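Side-chain contact in tyrosine specific protein phosphatase (PDB 4AZ1), which probably removes phosphate from phosphotyrosine residues of proteins in the parasite Trypanosoma cruzi: residues I153-P157 / G158-E162. Sequence-based numbering, arbitrary orientation.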
loop_
_atom_site.group_PDB
_atom_site.type_symbol
_atom_site.label_atom_id
_atom_site.label_comp_id
_atom_site.label_asym_id
_atom_site.label_seq_id
_atom_site.Cartn_x
_atom_site.Cartn_y
_atom_site.Cartn_z
ATOM N N ILE A 153 -1.733 -0.158 -11.203
ATOM C CA ILE A 153 -3.030 -0.742 -11.537
ATOM C C ILE A 153 -3.854 0.289 -12.329
ATOM O O ILE A 153 -3.898 1.480 -11.974
ATOM C CB ILE A 153 -3.741 -1.302 -10.270
ATOM C CG1 ILE A 153 -5.122 -1.878 -10.607
ATOM C CG2 ILE A 153 -3.838 -0.260 -9.199
ATOM C CD1 ILE A 153 -5.797 -2.559 -9.381
ATOM N N SER A 154 -4.465 -0.154 -13.426
ATOM C CA SER A 154 -5.079 0.775 -14.369
ATOM C C SER A 154 -6.457 0.310 -14.768
ATOM O O SER A 154 -6.772 -0.884 -14.692
ATOM C CB SER A 154 -4.240 0.896 -15.649
ATOM O OG SER A 154 -2.869 1.047 -15.363
ATOM N N GLU A 155 -7.275 1.253 -15.222
ATOM C CA GLU A 155 -8.560 0.912 -15.801
ATOM C C GLU A 155 -8.304 0.317 -17.185
ATOM O O GLU A 155 -7.495 0.843 -17.935
ATOM C CB GLU A 155 -9.452 2.152 -15.896
ATOM C CG GLU A 155 -10.829 1.855 -16.491
ATOM C CD GLU A 155 -11.850 2.951 -16.238
ATOM O OE1 GLU A 155 -11.458 4.035 -15.730
ATOM O OE2 GLU A 155 -13.046 2.716 -16.551
ATOM N N ASP A 156 -8.959 -0.795 -17.504
ATOM C CA ASP A 156 -8.800 -1.411 -18.821
ATOM C C ASP A 156 -9.313 -0.446 -19.890
ATOM O O ASP A 156 -10.496 -0.092 -19.890
ATOM C CB ASP A 156 -9.550 -2.750 -18.874
ATOM C CG ASP A 156 -9.219 -3.576 -20.121
ATOM O OD1 ASP A 156 -9.101 -3.000 -21.237
ATOM O OD2 ASP A 156 -9.090 -4.815 -19.977
ATOM N N PRO A 157 -8.413 0.005 -20.790
ATOM C CA PRO A 157 -8.759 1.014 -21.801
ATOM C C PRO A 157 -9.864 0.557 -22.746
ATOM O O PRO A 157 -10.536 1.400 -23.347
ATOM C CB PRO A 157 -7.461 1.180 -22.611
ATOM C CG PRO A 157 -6.378 0.703 -21.720
ATOM C CD PRO A 157 -6.980 -0.346 -20.819
ATOM N N GLY A 158 -10.032 -0.752 -22.892
ATOM C CA GLY A 158 -10.987 -1.268 -23.854
ATOM C C GLY A 158 -12.199 -1.879 -23.184
ATOM O O GLY A 158 -12.925 -2.663 -23.796
ATOM N N LYS A 159 -12.420 -1.521 -21.922
ATOM C CA LYS A 159 -13.547 -2.055 -21.178
ATOM C C LYS A 159 -13.829 -1.186 -19.952
ATOM O O LYS A 159 -13.148 -1.309 -18.936
ATOM C CB LYS A 159 -13.241 -3.495 -20.763
ATOM C CG LYS A 159 -14.451 -4.390 -20.621
ATOM C CD LYS A 159 -14.022 -5.841 -20.464
ATOM C CE LYS A 159 -15.223 -6.749 -20.260
ATOM N NZ LYS A 159 -14.806 -8.147 -19.972
ATOM N N ALA A 160 -14.842 -0.324 -20.046
ATOM C CA ALA A 160 -15.167 0.629 -18.974
ATOM C C ALA A 160 -15.810 -0.000 -17.727
ATOM O O ALA A 160 -16.376 -1.103 -17.787
ATOM C CB ALA A 160 -16.051 1.742 -19.515
ATOM N N TYR A 161 -15.727 0.714 -16.604
ATOM C CA TYR A 161 -16.373 0.282 -15.363
ATOM C C TYR A 161 -17.868 0.140 -15.614
ATOM O O TYR A 161 -18.452 0.971 -16.304
ATOM C CB TYR A 161 -16.201 1.334 -14.271
ATOM C CG TYR A 161 -14.854 1.399 -13.580
ATOM C CD1 TYR A 161 -13.788 0.595 -13.973
ATOM C CD2 TYR A 161 -14.653 2.288 -12.524
ATOM C CE1 TYR A 161 -12.552 0.674 -13.324
ATOM C CE2 TYR A 161 -13.429 2.379 -11.870
ATOM C CZ TYR A 161 -12.380 1.573 -12.276
ATOM O OH TYR A 161 -11.166 1.664 -11.625
ATOM N N GLU A 162 -18.493 -0.896 -15.057
ATOM C CA GLU A 162 -19.945 -1.066 -15.208
ATOM C C GLU A 162 -20.650 -0.881 -13.868
ATOM O O GLU A 162 -20.229 -1.440 -12.858
ATOM C CB GLU A 162 -20.272 -2.442 -15.793
ATOM C CG GLU A 162 -19.628 -2.699 -17.156
ATOM C CD GLU A 162 -19.833 -4.126 -17.641
ATOM O OE1 GLU A 162 -20.514 -4.899 -16.932
ATOM O OE2 GLU A 162 -19.315 -4.473 -18.727
#
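Glu155 lays its carboxylate over one face of the Tyr161 ring: CD sits 3.7 Å above the ring plane, offset toward the rim, and the two planes are 26° apart, which defines a tilted stack. With CG anti to the backbone N (chi1 -180°) and the chain extended, the acid spans the mouth of the loop. Its OE2 lies 3.4 Å from Tyr161 CD1 and also accepts a weak hydrogen bond from Tyr161 N at 3.3 Å, with an N-H...O angle of 149°. Beyond the stack, Tyr161 OH is hydrogen-bonded to the carbonyl O of Pro135, which anchors the far end of the ring.

The chain between them reverses through a type I beta turn from Asp156 to Lys159, closed by Lys159 N donating to Asp156 O at 3.1 Å. Asp156 OD1 accepts Gly158 N at 2.9 Å on its anti side, an Asx turn superimposed on the beta turn. Lys159 makes no salt bridge with Asp156, its NZ lying 6.6 Å from Asp156 OD2, and has a cation-pi contact with Tyr173 of the neighbouring strand 169-177.

This turn interrupts strand 151-164 of the central mixed sheet. Asp156 grips an N-H within the turn and Glu155 weakly holds one beyond it, while the stack sets Glu155 against a ring anchored at Pro135; together these probably limit the freedom of this surface loop.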